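Side-chain contact in Dbv8 protein (Nonomuraea, PDB 4MFZ), which probably transfers long-chain acyl groups, such as decanoyl from decanoyl-CoA, onto glycopeptide antibiotics as a GNAT-family N-acyltransferase: residues Asp63-Leu68 and Pro73-Ile78. Sequence-based numbering, arbitrary orientation.
Sequences DLLHRL and PDVEEI
Leu65 meets Val75 and Ile78 in a small, buried, purely apolar contact between two consecutive helices, 58-67 and 72-81, of the N-acyltransferase N-terminal domain. A short loop joins the two helices, and Leu65 is the one residue of 63-68 whose side chain comes within contact distance of 73-78. It does so at two levels. Near the backbone, its CB faces the CG2 methyl of Val75 at 4.1 Å, where the CA atoms of Leu65 and Val75, 6.5 Å apart, are the nearest pair across the two segments. Further out, with CG anti to the carbonyl carbon (chi1 -71°), the side chain carries its CD1 methyl to the branch point of Ile78, 4.0 Å from CG2 and 4.1 Å from CB; the two side chains cross at a slant. Val75 and Ile78, three residues apart, thus meet the same leucine from one face of their helix. Val70, in the loop between the helices, touches all three side chains. Nearby, Glu76 forms a salt bridge with Arg62 of helix 58-67, a second link between the two helices. Beyond this pair, Ile78 packs on Val132 of helix 130-148, while Asp74 pairs with Arg171 of helix 162-174.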
ATOM      1  N   ASP A  63      11.121  10.168  15.964  1.00 23.44           N
ATOM      2  CA  ASP A  63      11.718  10.931  14.848  1.00 25.64           C
ATOM      3  C   ASP A  63      11.559  10.259  13.467  1.00 25.97           C
ATOM      4  O   ASP A  63      11.144  10.901  12.486  1.00 24.99           O
ATOM      5  CB  ASP A  63      13.202  11.194  15.090  1.00 27.12           C
ATOM      6  CG  ASP A  63      13.457  12.195  16.208  1.00 31.57           C
ATOM      7  OD1 ASP A  63      12.500  12.762  16.812  1.00 30.02           O
ATOM      8  OD2 ASP A  63      14.657  12.406  16.487  1.00 35.72           O
ATOM      9  N   LEU A  64      11.897   8.977  13.393  1.00 23.58           N
ATOM     10  CA  LEU A  64      11.717   8.238  12.158  1.00 22.46           C
ATOM     11  C   LEU A  64      10.236   8.178  11.763  1.00 22.49           C
ATOM     12  O   LEU A  64       9.896   8.465  10.614  1.00 20.57           O
ATOM     13  CB  LEU A  64      12.319   6.830  12.281  1.00 23.23           C
ATOM     14  CG  LEU A  64      12.361   5.964  11.011  1.00 23.21           C
ATOM     15  CD1 LEU A  64      13.090   6.712   9.900  1.00 23.14           C
ATOM     16  CD2 LEU A  64      13.029   4.622  11.307  1.00 21.83           C
ATOM     17  N   LEU A  65       9.357   7.847  12.716  1.00 21.92           N
ATOM     18  CA  LEU A  65       7.931   7.702  12.391  1.00 22.18           C
ATOM     19  C   LEU A  65       7.289   9.034  11.951  1.00 22.68           C
ATOM     20  O   LEU A  65       6.370   9.039  11.136  1.00 21.69           O
ATOM     21  CB  LEU A  65       7.147   7.070  13.552  1.00 21.65           C
ATOM     22  CG  LEU A  65       7.407   5.582  13.820  1.00 22.24           C
ATOM     23  CD1 LEU A  65       6.982   5.211  15.239  1.00 21.50           C
ATOM     24  CD2 LEU A  65       6.698   4.704  12.800  1.00 21.92           C
ATOM     25  N   HIS A  66       7.759  10.148  12.509  1.00 22.92           N
ATOM     26  CA  HIS A  66       7.307  11.464  12.059  1.00 23.90           C
ATOM     27  C   HIS A  66       7.734  11.720  10.645  1.00 24.11           C
ATOM     28  O   HIS A  66       6.956  12.226   9.835  1.00 24.42           O
ATOM     29  CB  HIS A  66       7.850  12.580  12.942  1.00 23.46           C
ATOM     30  CG  HIS A  66       7.383  13.938  12.518  1.00 23.99           C
ATOM     31  ND1 HIS A  66       6.088  14.294  12.555  1.00 23.38           N
ATOM     32  CD2 HIS A  66       8.083  15.039  12.018  1.00 26.73           C
ATOM     33  CE1 HIS A  66       5.955  15.565  12.118  1.00 26.05           C
ATOM     34  NE2 HIS A  66       7.173  16.022  11.779  1.00 24.81           N
ATOM     35  N   ARG A  67       8.991  11.401  10.349  1.00 24.68           N
ATOM     36  CA  ARG A  67       9.519  11.525   9.005  1.00 26.44           C
ATOM     37  C   ARG A  67       8.701  10.659   8.038  1.00 26.14           C
ATOM     38  O   ARG A  67       8.540  11.017   6.887  1.00 25.84           O
ATOM     39  CB  ARG A  67      10.974  11.070   8.949  1.00 30.80           C
ATOM     40  CG  ARG A  67      12.006  12.036   9.493  1.00 33.68           C
ATOM     41  CD  ARG A  67      13.381  11.548   9.082  1.00 38.42           C
ATOM     42  NE  ARG A  67      13.611  11.841   7.665  1.00 40.35           N
ATOM     43  CZ  ARG A  67      14.747  11.609   7.013  1.00 43.49           C
ATOM     44  NH1 ARG A  67      15.786  11.053   7.632  1.00 48.03           N
ATOM     45  NH2 ARG A  67      14.850  11.931   5.730  1.00 41.36           N
ATOM     46  N   LEU A  68       8.181   9.528   8.518  1.00 25.61           N
ATOM     47  CA  LEU A  68       7.373   8.611   7.702  1.00 22.50           C
ATOM     48  C   LEU A  68       5.908   9.063   7.654  1.00 22.37           C
ATOM     49  O   LEU A  68       5.042   8.400   7.068  1.00 22.14           O
ATOM     50  CB  LEU A  68       7.525   7.183   8.231  1.00 21.52           C
ATOM     51  CG  LEU A  68       8.928   6.587   8.034  1.00 21.19           C
ATOM     52  CD1 LEU A  68       9.112   5.343   8.874  1.00 21.18           C
ATOM     53  CD2 LEU A  68       9.248   6.258   6.586  1.00 20.30           C
ATOM     54  N   PRO A  73      -1.301  10.210  17.409  1.00 39.63           N
ATOM     55  CA  PRO A  73      -1.830   9.198  18.351  1.00 36.79           C
ATOM     56  C   PRO A  73      -1.194   7.806  18.117  1.00 35.06           C
ATOM     57  O   PRO A  73      -0.930   7.055  19.076  1.00 31.33           O
ATOM     58  CB  PRO A  73      -3.338   9.171  18.048  1.00 36.75           C
ATOM     59  CG  PRO A  73      -3.449   9.659  16.637  1.00 39.11           C
ATOM     60  CD  PRO A  73      -2.329  10.658  16.449  1.00 40.56           C
ATOM     61  N   ASP A  74      -0.915   7.486  16.853  1.00 30.87           N
ATOM     62  CA  ASP A  74      -0.335   6.188  16.527  1.00 29.80           C
ATOM     63  C   ASP A  74       1.136   6.101  16.879  1.00 28.34           C
ATOM     64  O   ASP A  74       1.579   5.065  17.353  1.00 27.63           O
ATOM     65  CB  ASP A  74      -0.576   5.844  15.068  1.00 29.39           C
ATOM     66  CG  ASP A  74      -2.042   5.610  14.774  1.00 28.49           C
ATOM     67  OD1 ASP A  74      -2.525   4.483  14.976  1.00 27.58           O
ATOM     68  OD2 ASP A  74      -2.708   6.563  14.344  1.00 30.01           O
ATOM     69  N   VAL A  75       1.874   7.190  16.666  1.00 26.84           N
ATOM     70  CA  VAL A  75       3.289   7.226  16.969  1.00 28.37           C
ATOM     71  C   VAL A  75       3.542   6.714  18.394  1.00 29.20           C
ATOM     72  O   VAL A  75       4.320   5.774  18.596  1.00 27.39           O
ATOM     73  CB  VAL A  75       3.881   8.632  16.763  1.00 28.81           C
ATOM     74  CG1 VAL A  75       5.259   8.754  17.392  1.00 29.20           C
ATOM     75  CG2 VAL A  75       3.974   8.947  15.281  1.00 30.79           C
ATOM     76  N   GLU A  76       2.861   7.317  19.366  1.00 28.28           N
ATOM     77  CA  GLU A  76       3.010   6.936  20.765  1.00 28.58           C
ATOM     78  C   GLU A  76       2.647   5.466  21.049  1.00 27.87           C
ATOM     79  O   GLU A  76       3.369   4.774  21.784  1.00 25.58           O
ATOM     80  CB  GLU A  76       2.230   7.897  21.671  1.00 29.30           C
ATOM     81  CG  GLU A  76       2.806   9.315  21.709  1.00 31.23           C
ATOM     82  CD  GLU A  76       4.335   9.375  21.741  1.00 31.44           C
ATOM     83  OE1 GLU A  76       4.975   8.774  22.618  1.00 35.61           O
ATOM     84  OE2 GLU A  76       4.928  10.050  20.889  1.00 33.79           O
ATOM     85  N   GLU A  77       1.548   4.991  20.458  1.00 27.61           N
ATOM     86  CA  GLU A  77       1.178   3.577  20.590  1.00 28.03           C
ATOM     87  C   GLU A  77       2.250   2.652  19.995  1.00 25.05           C
ATOM     88  O   GLU A  77       2.646   1.672  20.637  1.00 22.23           O
ATOM     89  CB  GLU A  77      -0.162   3.279  19.933  1.00 31.81           C
ATOM     90  CG  GLU A  77      -1.336   4.039  20.510  1.00 37.41           C
ATOM     91  CD  GLU A  77      -2.668   3.368  20.189  1.00 43.11           C
ATOM     92  OE1 GLU A  77      -2.968   3.086  18.999  1.00 41.16           O
ATOM     93  OE2 GLU A  77      -3.427   3.111  21.146  1.00 47.11           O
ATOM     94  N   ILE A  78       2.711   2.980  18.782  1.00 22.09           N
ATOM     95  CA  ILE A  78       3.737   2.182  18.099  1.00 21.04           C
ATOM     96  C   ILE A  78       5.020   2.136  18.902  1.00 21.40           C
ATOM     97  O   ILE A  78       5.594   1.053  19.090  1.00 20.07           O
ATOM     98  CB  ILE A  78       4.056   2.655  16.664  1.00 19.81           C
ATOM     99  CG1 ILE A  78       2.803   2.552  15.791  1.00 19.79           C
ATOM    100  CG2 ILE A  78       5.180   1.781  16.083  1.00 19.29           C
ATOM    101  CD1 ILE A  78       2.903   3.198  14.419  1.00 18.91           C
TER